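Local atomic coordinates of fructose-bisphosphate aldolase class I (Thermoproteus tenax, PDB entry 1W8S), a protein that is a class I aldolase of the DeoC/LacD family, built as a TIM barrel and forming an assembly of five chains. Residues I11-G16 and G224-A229; K215-V220 and R245-L250. The protein carries 2 engineered substitutions. One frame throughout, in Å; residues are numbered along the deposited sequence.

Contact 1: I11-G16 and G224-A229; sequences IFARRG and GALGIA
Leu226 meets Ala13 and Gly16 where a TIM barrel closes on itself, and the pairing illustrates how one branched side chain can link the turn after the N-terminal helix to the entry of the last barrel strand. Helix 4-12 ends just before Ala13; a type I turn from Ala13 to Gly16 then leads toward strand 18-22, the parallel neighbour of the last strand, 227-230. Leu226 stands immediately before that last strand, at the end where its chain enters the barrel.

Followed outward, the leucine begins at a distance: its CB lies 5.9 Å from Ala13 CB. With CG anti to the backbone N (chi1 -179°), the side chain reaches across to the turn, and Leu226 CG is already 4.4 Å from Ala13 CB. The two methyls then part. CD1 does the real touching, settling 3.9 Å from Ala13 CB, whereas CD2 passes the same alanine methyl at 4.3 Å. Ala13 itself points its CB at the leucine, so methyl meets methyl there.

Phe8 and Leu9 of helix 4-12, Pro198 and Ser18 also touch the leucine side chain. Its backbone is hydrogen-bonded to Ser18 and Val199, the first residues of the strands 18-22 and 199-202 that flank strand 227-230. At the far end of the 224-229 segment, Ala229 touches the bound 1,6-di-O-phosphono-beta-D-fructofuranose.

No hydrogen bond spans the two segments. The turn is tied within itself by Gly16 N to Ala13 O (3.0 Å), and at the backbone angles of Gly16 a CB would be jammed against the carbonyl O of Arg15. The carbonyl O of Gly16 rests 3.7 Å from Leu226 CD1, slightly closer to that methyl than Ala13 CB is.

Contact 2: K215-V220 and R245-L250; sequences KQVEGV and RALAEL
Between 215-220 and 245-250 no flat group presents a face or an edge where Val217 meets Leu247 and Leu250; the meeting is carried chiefly by methyl groups. It exemplifies how neighbouring outer helices of a TIM barrel lie side by side. Helices 210-222 and 240-253 run in nearly the same direction here, their local axes inclined by 25° and approaching to 10.9 Å.

Val217 divides its branches between the two leucines. CG1, anti to the backbone N (chi1 174°), meets Leu250 CD2 at 3.5 Å, a snug approach, while CG2 lies 4.0 Å from Leu247 CD2. Leu250 runs past the valine in the reverse sense, and its CD2 also comes within 3.8 Å of Val217 CB and 4.1 Å of the backbone N of Glu218. Leu247 instead crosses the valine at about a right angle. Outside the two segments, Leu214 of helix 210-222 touches both leucines and Phe213 touches Leu247, widening the apolar patch.

With no hydrogen bond or salt bridge between the segments, the helices are held together here by dispersion and by burial of apolar surface, and their relative placement probably depends in part on how the branches fit.

Read from the N terminus, the chain passes 11-16, 215-220, 224-229 and 245-250, so the two contacts cross. Contact 1 closes a loop of 207 residues, joining the turn after the first helix to the residue just before the last barrel strand. Before that loop is complete, contact 2 has begun a shorter one of 24 residues, which ties helix 210-222 to the C-terminal helix. The contacts also touch directly: Ala225 N probably hydrogen-bonds to Val220 O, at 3.1 Å, and Ile228 packs from the strand against both Val217 and Leu247. The turn after the N-terminal helix, the last barrel strand and the two outer helices are thus joined through neighbouring contacts.

Contact 1: I11-G16 and G224-A229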
loop_
_atom_site.group_PDB
_atom_site.type_symbol
_atom_site.label_atom_id
_atom_site.label_comp_id
_atom_site.label_asym_id
_atom_site.label_seq_id
_atom_site.Cartn_x
_atom_site.Cartn_y
_atom_site.Cartn_z
ATOM N N ILE E 11 -13.872 19.487 -29.150
ATOM C CA ILE E 11 -14.513 18.193 -29.367
ATOM C C ILE E 11 -15.904 18.164 -28.759
ATOM O O ILE E 11 -16.874 17.716 -29.406
ATOM C CB ILE E 11 -13.652 17.064 -28.759
ATOM C CG1 ILE E 11 -12.320 16.959 -29.526
ATOM C CG2 ILE E 11 -14.413 15.691 -28.804
ATOM C CD1 ILE E 11 -11.288 16.038 -28.838
ATOM N N PHE E 12 -15.995 18.643 -27.523
ATOM C CA PHE E 12 -17.204 18.524 -26.707
ATOM C C PHE E 12 -18.039 19.803 -26.604
ATOM O O PHE E 12 -19.116 19.785 -26.015
ATOM C CB PHE E 12 -16.839 18.020 -25.312
ATOM C CG PHE E 12 -16.287 16.615 -25.302
ATOM C CD1 PHE E 12 -17.126 15.533 -25.389
ATOM C CD2 PHE E 12 -14.915 16.389 -25.242
ATOM C CE1 PHE E 12 -16.603 14.238 -25.379
ATOM C CE2 PHE E 12 -14.392 15.101 -25.236
ATOM C CZ PHE E 12 -15.234 14.030 -25.309
ATOM N N ALA E 13 -17.548 20.913 -27.136
ATOM C CA ALA E 13 -18.323 22.157 -27.087
ATOM C C ALA E 13 -18.154 22.995 -28.337
ATOM O O ALA E 13 -17.890 24.195 -28.281
ATOM C CB ALA E 13 -17.961 22.965 -25.844
ATOM N N ARG E 14 -18.307 22.353 -29.477
ATOM C CA ARG E 14 -18.195 23.042 -30.763
ATOM C C ARG E 14 -19.189 24.179 -30.928
ATOM O O ARG E 14 -18.902 25.152 -31.624
ATOM C CB ARG E 14 -18.357 22.051 -31.906
ATOM C CG ARG E 14 -19.712 21.391 -31.996
ATOM C CD ARG E 14 -19.798 20.285 -33.059
ATOM N NE ARG E 14 -20.722 20.694 -34.095
ATOM C CZ ARG E 14 -22.009 20.354 -34.193
ATOM N NH1 ARG E 14 -22.573 19.495 -33.344
ATOM N NH2 ARG E 14 -22.729 20.866 -35.199
ATOM N N ARG E 15 -20.363 24.059 -30.310
ATOM C CA ARG E 15 -21.384 25.098 -30.424
ATOM C C ARG E 15 -21.269 26.148 -29.323
ATOM O O ARG E 15 -22.074 27.079 -29.266
ATOM C CB ARG E 15 -22.796 24.490 -30.473
ATOM C CG ARG E 15 -23.113 23.819 -31.795
ATOM C CD ARG E 15 -24.131 22.702 -31.701
ATOM N NE ARG E 15 -23.667 21.602 -30.860
ATOM C CZ ARG E 15 -24.326 20.460 -30.694
ATOM N NH1 ARG E 15 -23.817 19.512 -29.930
ATOM N NH2 ARG E 15 -25.485 20.259 -31.313
ATOM N N GLY E 16 -20.261 26.011 -28.463
ATOM C CA GLY E 16 -19.951 27.005 -27.453
ATOM C C GLY E 16 -20.394 26.623 -26.049
ATOM O O GLY E 16 -19.969 27.269 -25.090
ATOM N N GLY E 224 -22.722 30.973 -15.985
ATOM C CA GLY E 224 -21.578 31.015 -16.886
ATOM C C GLY E 224 -20.925 29.656 -17.048
ATOM O O GLY E 224 -19.814 29.533 -17.567
ATOM N N ALA E 225 -21.596 28.607 -16.616
ATOM C CA ALA E 225 -21.059 27.263 -16.865
ATOM C C ALA E 225 -21.048 26.894 -18.357
ATOM O O ALA E 225 -21.817 27.443 -19.178
ATOM C CB ALA E 225 -21.824 26.262 -16.099
ATOM N N LEU E 226 -20.211 25.912 -18.685
ATOM C CA LEU E 226 -20.113 25.414 -20.041
ATOM C C LEU E 226 -21.348 24.629 -20.461
ATOM O O LEU E 226 -21.672 24.573 -21.634
ATOM C CB LEU E 226 -18.874 24.528 -20.210
ATOM C CG LEU E 226 -18.652 23.973 -21.609
ATOM C CD1 LEU E 226 -18.338 25.075 -22.617
ATOM C CD2 LEU E 226 -17.573 22.952 -21.593
ATOM N N GLY E 227 -22.015 24.006 -19.506
ATOM C CA GLY E 227 -23.145 23.152 -19.823
ATOM C C GLY E 227 -23.398 22.072 -18.781
ATOM O O GLY E 227 -23.176 22.288 -17.591
ATOM N N ILE E 228 -23.872 20.912 -19.235
ATOM C CA ILE E 228 -24.357 19.914 -18.314
ATOM C C ILE E 228 -23.842 18.527 -18.684
ATOM O O ILE E 228 -23.590 18.256 -19.851
ATOM C CB ILE E 228 -25.899 19.947 -18.253
ATOM C CG1 ILE E 228 -26.534 19.424 -19.549
ATOM C CG2 ILE E 228 -26.387 21.380 -18.012
ATOM C CD1 ILE E 228 -28.053 19.434 -19.537
ATOM N N ALA E 229 -23.670 17.691 -17.660
ATOM C CA ALA E 229 -23.396 16.284 -17.830
ATOM C C ALA E 229 -24.581 15.609 -17.160
ATOM O O ALA E 229 -24.702 15.656 -15.950
ATOM C CB ALA E 229 -22.074 15.897 -17.172
#

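Contact 2: K215-V220 and R245-L250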
loop_
_atom_site.group_PDB
_atom_site.type_symbol
_atom_site.label_atom_id
_atom_site.label_comp_id
_atom_site.label_asym_id
_atom_site.label_seq_id
_atom_site.Cartn_x
_atom_site.Cartn_y
_atom_site.Cartn_z
ATOM N N LYS E 215 -35.208 24.745 -15.440
ATOM C CA LYS E 215 -34.958 25.945 -14.641
ATOM C C LYS E 215 -33.598 25.886 -13.950
ATOM O O LYS E 215 -32.926 26.903 -13.815
ATOM C CB LYS E 215 -36.079 26.142 -13.598
ATOM C CG LYS E 215 -37.383 26.691 -14.178
ATOM C CD LYS E 215 -38.200 27.500 -13.156
ATOM C CE LYS E 215 -37.840 29.006 -13.225
ATOM N NZ LYS E 215 -36.331 29.216 -13.277
ATOM N N GLN E 216 -33.187 24.701 -13.501
ATOM C CA GLN E 216 -31.849 24.526 -12.966
ATOM C C GLN E 216 -30.799 24.734 -14.062
ATOM O O GLN E 216 -29.813 25.421 -13.842
ATOM C CB GLN E 216 -31.658 23.129 -12.360
ATOM C CG GLN E 216 -32.456 22.898 -11.091
ATOM C CD GLN E 216 -32.424 21.446 -10.609
ATOM O OE1 GLN E 216 -32.095 20.532 -11.367
ATOM N NE2 GLN E 216 -32.773 21.240 -9.348
ATOM N N VAL E 217 -31.006 24.116 -15.222
ATOM C CA VAL E 217 -30.097 24.268 -16.347
ATOM C C VAL E 217 -29.993 25.753 -16.761
ATOM O O VAL E 217 -28.911 26.246 -17.058
ATOM C CB VAL E 217 -30.529 23.396 -17.543
ATOM C CG1 VAL E 217 -29.641 23.687 -18.771
ATOM C CG2 VAL E 217 -30.432 21.933 -17.183
ATOM N N GLU E 218 -31.114 26.457 -16.736
ATOM C CA GLU E 218 -31.122 27.885 -17.063
ATOM C C GLU E 218 -30.199 28.634 -16.101
ATOM O O GLU E 218 -29.386 29.465 -16.521
ATOM C CB GLU E 218 -32.554 28.448 -16.989
ATOM C CG GLU E 218 -32.765 29.733 -17.756
ATOM C CD GLU E 218 -34.246 30.081 -17.932
ATOM O OE1 GLU E 218 -34.531 31.253 -18.272
ATOM O OE2 GLU E 218 -35.125 29.188 -17.749
ATOM N N GLY E 219 -30.333 28.313 -14.808
ATOM C CA GLY E 219 -29.483 28.862 -13.765
ATOM C C GLY E 219 -28.017 28.576 -14.019
ATOM O O GLY E 219 -27.164 29.442 -13.883
ATOM N N VAL E 220 -27.723 27.335 -14.386
ATOM C CA VAL E 220 -26.350 26.907 -14.655
ATOM C C VAL E 220 -25.714 27.751 -15.772
ATOM O O VAL E 220 -24.565 28.202 -15.673
ATOM C CB VAL E 220 -26.347 25.399 -15.035
ATOM C CG1 VAL E 220 -25.101 24.991 -15.769
ATOM C CG2 VAL E 220 -26.548 24.549 -13.778
ATOM N N ARG E 245 -33.962 16.847 -26.672
ATOM C CA ARG E 245 -33.973 17.890 -27.704
ATOM C C ARG E 245 -34.346 19.262 -27.120
ATOM O O ARG E 245 -33.800 20.272 -27.534
ATOM C CB ARG E 245 -34.925 17.513 -28.837
ATOM C CG ARG E 245 -34.514 16.235 -29.588
ATOM C CD ARG E 245 -34.740 16.271 -31.084
ATOM N NE ARG E 245 -35.481 15.116 -31.600
ATOM C CZ ARG E 245 -35.073 14.270 -32.566
ATOM N NH1 ARG E 245 -33.886 14.382 -33.148
ATOM N NH2 ARG E 245 -35.874 13.285 -32.951
ATOM N N ALA E 246 -35.257 19.296 -26.151
ATOM C CA ALA E 246 -35.568 20.550 -25.454
ATOM C C ALA E 246 -34.335 21.105 -24.727
ATOM O O ALA E 246 -34.096 22.296 -24.729
ATOM C CB ALA E 246 -36.721 20.357 -24.478
ATOM N N LEU E 247 -33.542 20.226 -24.123
ATOM C CA LEU E 247 -32.309 20.627 -23.450
ATOM C C LEU E 247 -31.282 21.145 -24.432
ATOM O O LEU E 247 -30.591 22.099 -24.136
ATOM C CB LEU E 247 -31.704 19.442 -22.687
ATOM C CG LEU E 247 -32.410 19.085 -21.387
ATOM C CD1 LEU E 247 -31.989 17.694 -20.892
ATOM C CD2 LEU E 247 -32.114 20.121 -20.335
ATOM N N ALA E 248 -31.198 20.519 -25.606
ATOM C CA ALA E 248 -30.298 20.966 -26.655
ATOM C C ALA E 248 -30.632 22.417 -27.081
ATOM O O ALA E 248 -29.725 23.250 -27.192
ATOM C CB ALA E 248 -30.371 20.011 -27.871
ATOM N N GLU E 249 -31.919 22.728 -27.277
ATOM C CA GLU E 249 -32.288 24.085 -27.667
ATOM C C GLU E 249 -32.000 25.104 -26.559
ATOM O O GLU E 249 -31.595 26.228 -26.849
ATOM C CB GLU E 249 -33.737 24.223 -28.062
ATOM C CG GLU E 249 -34.036 25.711 -28.329
ATOM C CD GLU E 249 -35.143 25.974 -29.286
ATOM O OE1 GLU E 249 -36.033 25.094 -29.405
ATOM O OE2 GLU E 249 -35.111 27.089 -29.897
ATOM N N LEU E 250 -32.227 24.729 -25.302
ATOM C CA LEU E 250 -31.919 25.630 -24.199
ATOM C C LEU E 250 -30.422 25.888 -24.105
ATOM O O LEU E 250 -30.004 27.026 -23.925
ATOM C CB LEU E 250 -32.430 25.075 -22.869
ATOM C CG LEU E 250 -32.104 25.944 -21.656
ATOM C CD1 LEU E 250 -32.876 27.253 -21.671
ATOM C CD2 LEU E 250 -32.414 25.174 -20.383
#